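Local atomic coordinates of probable porin (Pseudomonas aeruginosa, PDB entry 4FSP), a protein that probably serves as a channel for the uptake of small solutes across the outer membrane, as a monomeric beta-barrel of the OprD porin family. Residues L338-F343 and W359-D364; L282-M287 and S318-R323. One frame throughout, in Å; residues are numbered along the deposited sequence.

Contact 1. Residues L338-F343 and W359-D364; sequences LMTRYF and WERDSD
Arg341 reaches across to Asp362 with its chain extended from CG to NE, and its NE donates to Asp362 OD2 over 3.1 Å. The carboxylate accepts on its anti lone pair and is turned 62° from the guanidinium plane; NH2 adds a weak second bond to the same oxygen. Met339, bent at chi2 and chi3, lays its CE over one guanidinium face near the rim. Asp362 is buried, and its OD2 also accepts from the backbone N of Gln308. Separately, that oxygen lies at the ring edge of Phe343, 3.7 Å from Phe343 CE1. Strands 336-346 and 358-368 form an antiparallel hairpin of the porin barrel wall; Gln308, Tyr309 and Asn310 belong to the segment between strands 278-288 and 318-327, and the last two bind Glu360 through their backbone N atoms. On the other face of the hairpin, Tyr342 CE1 lies 3.5 Å from Trp359 CE3; the tyrosine ring and the six-membered indole ring meet obliquely, inclined at 38°. Thr340 CG2 sits over one face of the Arg361 guanidinium, offset toward its rim, 3.3 Å from Arg361 NH1. Leu338, on the same face as Thr340, touches a bound C8E detergent molecule.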
loop_
_atom_site.group_PDB
_atom_site.type_symbol
_atom_site.label_atom_id
_atom_site.label_comp_id
_atom_site.label_asym_id
_atom_site.label_seq_id
_atom_site.Cartn_x
_atom_site.Cartn_y
_atom_site.Cartn_z
ATOM N N LEU A 338 -14.253 13.306 -5.202
ATOM C CA LEU A 338 -13.596 14.189 -4.260
ATOM C C LEU A 338 -13.428 13.466 -2.922
ATOM O O LEU A 338 -14.282 12.665 -2.540
ATOM C CB LEU A 338 -14.420 15.469 -4.129
ATOM C CG LEU A 338 -14.396 16.382 -2.909
ATOM C CD1 LEU A 338 -14.769 17.800 -3.346
ATOM C CD2 LEU A 338 -15.385 15.886 -1.863
ATOM N N MET A 339 -12.322 13.728 -2.229
ATOM C CA MET A 339 -12.126 13.194 -0.881
ATOM C C MET A 339 -11.468 14.247 -0.004
ATOM O O MET A 339 -10.615 15.001 -0.471
ATOM C CB MET A 339 -11.274 11.913 -0.912
ATOM C CG MET A 339 -11.030 11.262 0.463
ATOM S SD MET A 339 -9.695 12.004 1.450
ATOM C CE MET A 339 -8.268 11.175 0.733
ATOM N N THR A 340 -11.872 14.299 1.262
ATOM C CA THR A 340 -11.209 15.139 2.250
ATOM C C THR A 340 -11.115 14.379 3.555
ATOM O O THR A 340 -12.036 13.651 3.916
ATOM C CB THR A 340 -12.015 16.394 2.577
ATOM O OG1 THR A 340 -12.732 16.821 1.415
ATOM C CG2 THR A 340 -11.077 17.494 3.054
ATOM N N ARG A 341 -10.019 14.564 4.279
ATOM C CA ARG A 341 -9.867 13.901 5.566
ATOM C C ARG A 341 -9.035 14.751 6.507
ATOM O O ARG A 341 -8.173 15.537 6.088
ATOM C CB ARG A 341 -9.248 12.501 5.397
ATOM C CG ARG A 341 -7.925 12.499 4.617
ATOM C CD ARG A 341 -7.395 11.070 4.402
ATOM N NE ARG A 341 -6.178 11.064 3.585
ATOM C CZ ARG A 341 -5.621 9.970 3.080
ATOM N NH1 ARG A 341 -6.161 8.782 3.317
ATOM N NH2 ARG A 341 -4.524 10.064 2.341
ATOM N N TYR A 342 -9.299 14.588 7.790
ATOM C CA TYR A 342 -8.586 15.335 8.800
ATOM C C TYR A 342 -8.129 14.349 9.864
ATOM O O TYR A 342 -8.910 13.488 10.299
ATOM C CB TYR A 342 -9.501 16.419 9.391
ATOM C CG TYR A 342 -8.873 17.158 10.538
ATOM C CD1 TYR A 342 -7.939 18.156 10.313
ATOM C CD2 TYR A 342 -9.213 16.859 11.849
ATOM C CE1 TYR A 342 -7.355 18.832 11.369
ATOM C CE2 TYR A 342 -8.642 17.529 12.908
ATOM C CZ TYR A 342 -7.711 18.509 12.662
ATOM O OH TYR A 342 -7.136 19.178 13.718
ATOM N N PHE A 343 -6.863 14.455 10.260
ATOM C CA PHE A 343 -6.311 13.603 11.313
ATOM C C PHE A 343 -5.799 14.500 12.418
ATOM O O PHE A 343 -5.182 15.530 12.144
ATOM C CB PHE A 343 -5.065 12.816 10.869
ATOM C CG PHE A 343 -5.172 12.106 9.550
ATOM C CD1 PHE A 343 -4.913 12.778 8.356
ATOM C CD2 PHE A 343 -5.422 10.739 9.510
ATOM C CE1 PHE A 343 -4.958 12.104 7.138
ATOM C CE2 PHE A 343 -5.475 10.065 8.297
ATOM C CZ PHE A 343 -5.244 10.745 7.110
ATOM N N TRP A 359 -1.235 17.469 13.465
ATOM C CA TRP A 359 -2.430 17.220 12.669
ATOM C C TRP A 359 -2.154 17.339 11.169
ATOM O O TRP A 359 -1.117 17.857 10.754
ATOM C CB TRP A 359 -3.595 18.127 13.115
ATOM C CG TRP A 359 -3.358 19.609 12.928
ATOM C CD1 TRP A 359 -2.845 20.484 13.847
ATOM C CD2 TRP A 359 -3.648 20.388 11.752
ATOM N NE1 TRP A 359 -2.792 21.750 13.313
ATOM C CE2 TRP A 359 -3.279 21.720 12.044
ATOM C CE3 TRP A 359 -4.190 20.087 10.505
ATOM C CZ2 TRP A 359 -3.436 22.747 11.108
ATOM C CZ3 TRP A 359 -4.332 21.112 9.579
ATOM C CH2 TRP A 359 -3.957 22.423 9.887
ATOM N N GLU A 360 -3.089 16.843 10.363
ATOM C CA GLU A 360 -2.962 16.881 8.912
ATOM C C GLU A 360 -4.343 16.946 8.257
ATOM O O GLU A 360 -5.272 16.244 8.676
ATOM C CB GLU A 360 -2.189 15.643 8.399
ATOM C CG GLU A 360 -1.981 15.632 6.866
ATOM C CD GLU A 360 -1.006 14.551 6.365
ATOM O OE1 GLU A 360 -0.125 14.096 7.137
ATOM O OE2 GLU A 360 -1.103 14.173 5.170
ATOM N N ARG A 361 -4.479 17.789 7.237
ATOM C CA ARG A 361 -5.684 17.804 6.410
ATOM C C ARG A 361 -5.300 17.504 4.971
ATOM O O ARG A 361 -4.452 18.191 4.388
ATOM C CB ARG A 361 -6.433 19.159 6.496
ATOM C CG ARG A 361 -7.246 19.509 5.226
ATOM C CD ARG A 361 -8.297 20.574 5.461
ATOM N NE ARG A 361 -9.462 20.028 6.155
ATOM C CZ ARG A 361 -10.693 19.978 5.652
ATOM N NH1 ARG A 361 -10.947 20.456 4.440
ATOM N NH2 ARG A 361 -11.674 19.451 6.375
ATOM N N ASP A 362 -5.903 16.465 4.405
ATOM C CA ASP A 362 -5.671 16.134 3.005
ATOM C C ASP A 362 -6.952 16.404 2.253
ATOM O O ASP A 362 -8.050 16.199 2.785
ATOM C CB ASP A 362 -5.317 14.652 2.815
ATOM C CG ASP A 362 -4.029 14.258 3.506
ATOM O OD1 ASP A 362 -3.200 15.158 3.777
ATOM O OD2 ASP A 362 -3.851 13.042 3.780
ATOM N N SER A 363 -6.797 16.866 1.018
ATOM C CA SER A 363 -7.900 17.014 0.091
ATOM C C SER A 363 -7.466 16.396 -1.227
ATOM O O SER A 363 -6.297 16.474 -1.616
ATOM C CB SER A 363 -8.251 18.486 -0.106
ATOM O OG SER A 363 -8.843 19.020 1.071
ATOM N N ASP A 364 -8.409 15.783 -1.921
ATOM C CA ASP A 364 -8.092 15.001 -3.098
ATOM C C ASP A 364 -9.197 15.300 -4.105
ATOM O O ASP A 364 -10.384 15.226 -3.776
ATOM C CB ASP A 364 -8.022 13.529 -2.663
ATOM C CG ASP A 364 -7.958 12.552 -3.811
ATOM O OD1 ASP A 364 -8.863 12.554 -4.676
ATOM O OD2 ASP A 364 -7.014 11.733 -3.815
#

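Contact 2. Residues L282-M287 and S318-R323; sequences LGYQRM and SSWQLR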
loop_
_atom_site.group_PDB
_atom_site.type_symbol
_atom_site.label_atom_id
_atom_site.label_comp_id
_atom_site.label_asym_id
_atom_site.label_seq_id
_atom_site.Cartn_x
_atom_site.Cartn_y
_atom_site.Cartn_z
ATOM N N LEU A 282 -14.622 7.274 10.006
ATOM C CA LEU A 282 -14.081 7.604 11.298
ATOM C C LEU A 282 -12.957 6.617 11.473
ATOM O O LEU A 282 -13.151 5.405 11.268
ATOM C CB LEU A 282 -15.149 7.373 12.365
ATOM C CG LEU A 282 -14.748 7.563 13.825
ATOM C CD1 LEU A 282 -14.318 8.989 14.049
ATOM C CD2 LEU A 282 -15.916 7.219 14.741
ATOM N N GLY A 283 -11.775 7.120 11.814
ATOM C CA GLY A 283 -10.630 6.246 12.010
ATOM C C GLY A 283 -10.024 6.543 13.362
ATOM O O GLY A 283 -10.110 7.682 13.852
ATOM N N TYR A 284 -9.439 5.524 13.983
ATOM C CA TYR A 284 -8.773 5.717 15.260
ATOM C C TYR A 284 -7.535 4.861 15.331
ATOM O O TYR A 284 -7.509 3.736 14.827
ATOM C CB TYR A 284 -9.697 5.385 16.435
ATOM C CG TYR A 284 -9.003 5.458 17.781
ATOM C CD1 TYR A 284 -8.757 6.677 18.398
ATOM C CD2 TYR A 284 -8.567 4.309 18.420
ATOM C CE1 TYR A 284 -8.104 6.742 19.625
ATOM C CE2 TYR A 284 -7.920 4.368 19.647
ATOM C CZ TYR A 284 -7.694 5.581 20.242
ATOM O OH TYR A 284 -7.054 5.626 21.459
ATOM N N GLN A 285 -6.508 5.376 15.993
ATOM C CA GLN A 285 -5.203 4.727 15.940
ATOM C C GLN A 285 -4.415 5.033 17.196
ATOM O O GLN A 285 -4.486 6.151 17.728
ATOM C CB GLN A 285 -4.457 5.203 14.691
ATOM C CG GLN A 285 -3.057 4.657 14.503
ATOM C CD GLN A 285 -2.563 4.878 13.073
ATOM O OE1 GLN A 285 -3.089 4.285 12.113
ATOM N NE2 GLN A 285 -1.559 5.747 12.922
ATOM N N ARG A 286 -3.658 4.045 17.660
ATOM C CA ARG A 286 -2.939 4.182 18.911
ATOM C C ARG A 286 -1.656 3.392 18.859
ATOM O O ARG A 286 -1.663 2.235 18.456
ATOM C CB ARG A 286 -3.798 3.664 20.065
ATOM C CG ARG A 286 -3.038 3.498 21.355
ATOM C CD ARG A 286 -3.497 4.463 22.393
ATOM N NE ARG A 286 -3.979 3.792 23.595
ATOM C CZ ARG A 286 -3.796 4.252 24.826
ATOM N NH1 ARG A 286 -3.138 5.386 25.035
ATOM N NH2 ARG A 286 -4.275 3.577 25.852
ATOM N N MET A 287 -0.556 4.020 19.265
ATOM C CA MET A 287 0.724 3.334 19.362
ATOM C C MET A 287 1.053 3.102 20.841
ATOM O O MET A 287 1.041 4.046 21.642
ATOM C CB MET A 287 1.822 4.197 18.712
ATOM C CG MET A 287 1.584 4.519 17.243
ATOM S SD MET A 287 1.715 3.042 16.216
ATOM C CE MET A 287 0.100 3.039 15.445
ATOM N N SER A 318 -1.740 8.595 19.988
ATOM C CA SER A 318 -3.136 8.326 19.653
ATOM C C SER A 318 -3.585 9.316 18.590
ATOM O O SER A 318 -3.189 10.483 18.630
ATOM C CB SER A 318 -4.021 8.561 20.883
ATOM O OG SER A 318 -3.829 7.545 21.845
ATOM N N SER A 319 -4.440 8.878 17.665
ATOM C CA SER A 319 -4.950 9.790 16.638
ATOM C C SER A 319 -6.370 9.449 16.190
ATOM O O SER A 319 -6.786 8.281 16.233
ATOM C CB SER A 319 -4.015 9.788 15.421
ATOM O OG SER A 319 -3.944 8.483 14.859
ATOM N N TRP A 320 -7.095 10.477 15.744
ATOM C CA TRP A 320 -8.469 10.339 15.248
ATOM C C TRP A 320 -8.530 10.863 13.838
ATOM O O TRP A 320 -7.826 11.816 13.502
ATOM C CB TRP A 320 -9.436 11.188 16.081
ATOM C CG TRP A 320 -9.741 10.627 17.413
ATOM C CD1 TRP A 320 -9.156 10.961 18.603
ATOM C CD2 TRP A 320 -10.720 9.620 17.712
ATOM N NE1 TRP A 320 -9.714 10.221 19.624
ATOM C CE2 TRP A 320 -10.675 9.392 19.104
ATOM C CE3 TRP A 320 -11.631 8.892 16.935
ATOM C CZ2 TRP A 320 -11.505 8.464 19.735
ATOM C CZ3 TRP A 320 -12.454 7.971 17.563
ATOM C CH2 TRP A 320 -12.385 7.765 18.946
ATOM N N GLN A 321 -9.407 10.280 13.030
ATOM C CA GLN A 321 -9.568 10.718 11.653
ATOM C C GLN A 321 -11.044 10.838 11.315
ATOM O O GLN A 321 -11.851 9.980 11.704
ATOM C CB GLN A 321 -8.891 9.732 10.677
ATOM C CG GLN A 321 -8.988 10.132 9.181
ATOM C CD GLN A 321 -8.635 8.995 8.220
ATOM O OE1 GLN A 321 -8.947 9.055 7.026
ATOM N NE2 GLN A 321 -7.983 7.949 8.742
ATOM N N LEU A 322 -11.386 11.915 10.606
ATOM C CA LEU A 322 -12.689 12.052 9.956
ATOM C C LEU A 322 -12.436 12.140 8.470
ATOM O O LEU A 322 -11.506 12.814 8.031
ATOM C CB LEU A 322 -13.399 13.336 10.382
ATOM C CG LEU A 322 -14.304 13.365 11.610
ATOM C CD1 LEU A 322 -14.244 12.067 12.379
ATOM C CD2 LEU A 322 -13.929 14.549 12.499
ATOM N N ARG A 323 -13.273 11.484 7.685
ATOM C CA ARG A 323 -13.053 11.466 6.253
ATOM C C ARG A 323 -14.384 11.510 5.507
ATOM O O ARG A 323 -15.351 10.863 5.902
ATOM C CB ARG A 323 -12.260 10.212 5.874
ATOM C CG ARG A 323 -12.275 9.916 4.394
ATOM C CD ARG A 323 -11.368 8.753 4.009
ATOM N NE ARG A 323 -11.556 8.436 2.597
ATOM C CZ ARG A 323 -10.630 7.895 1.809
ATOM N NH1 ARG A 323 -9.431 7.593 2.292
ATOM N NH2 ARG A 323 -10.910 7.656 0.535
#
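Tyr284 drives an edge of its ring into the face of Trp320, CD1 standing 3.4 Å above the indole plane and over its centre. The rings are tilted by 51° with the tyrosine ring and indole six-membered ring centroids 4.6 Å apart, an edge-to-face pair. Tyr284 CB adds a CH-pi contact over the same six-membered ring. The indole gets there because Trp320 CG lies beside its own backbone N (chi1 -75°), which swings the ring across toward the neighbouring strand. Next to it, Leu282 and Leu322 run side by side, their CD1 atoms 3.5 Å apart, and Leu282 CD1 also reaches Trp320 CE3 at 3.9 Å. At the other end of this face the surroundings turn polar: Ser318 OG packs on Arg286 CD.

Four backbone hydrogen bonds join segments 282-287 and 318-323, two each at the pairs Gly283-Gln321 and Gln285-Ser319; the shortest, from Ser319 N to Gln285 O, measures 2.7 Å. On the face of Gln285, Ser319 and Gln321, the Gln285 CB packs 3.3 Å from Ser319 OG. The polar ends here are taken up by other parts of the chain. Gln285 OE1 accepts from Ser267 OG and from Asn305 N, and its NE2 donates to the backbone O atoms of Asp311 and Phe312. Asn305 also bonds to Ser319 OG and Gln321 NE2, fastening the segment between the two strands against the wall. The Leu282, Tyr284, Trp320 and Leu322 side of this antiparallel pair is thus largely apolar and the Gln285, Ser319 and Gln321 side polar, consistent with a porin barrel wall that has a lipid-facing outside and a polar lumen.

Overall arrangement
Contacts 1 and 2 are successive strand pairs of one barrel wall, their centres about 13 Å apart, and they join where strand 318-327 runs beside strand 336-346. The seam includes a probable hydrogen bond from Tyr342 N to Leu322 O at 2.8 Å, and Phe343 CE2 packs 3.3 Å from Gln321 NE2. Arg341 NH1 and Arg323 NH1 approach to 3.6 Å; Asp362 and Asp325, salt-bridged to one arginine each, probably temper this like-charge pair. Residues 303-312, between the strands of contact 2, serve both contacts; Phe312 links them directly, its ring meeting that of Phe343 and its backbone O accepting from Gln285. Bound C8E lies about 4 Å from the Leu338 side chain and about 9 Å from that of Leu322.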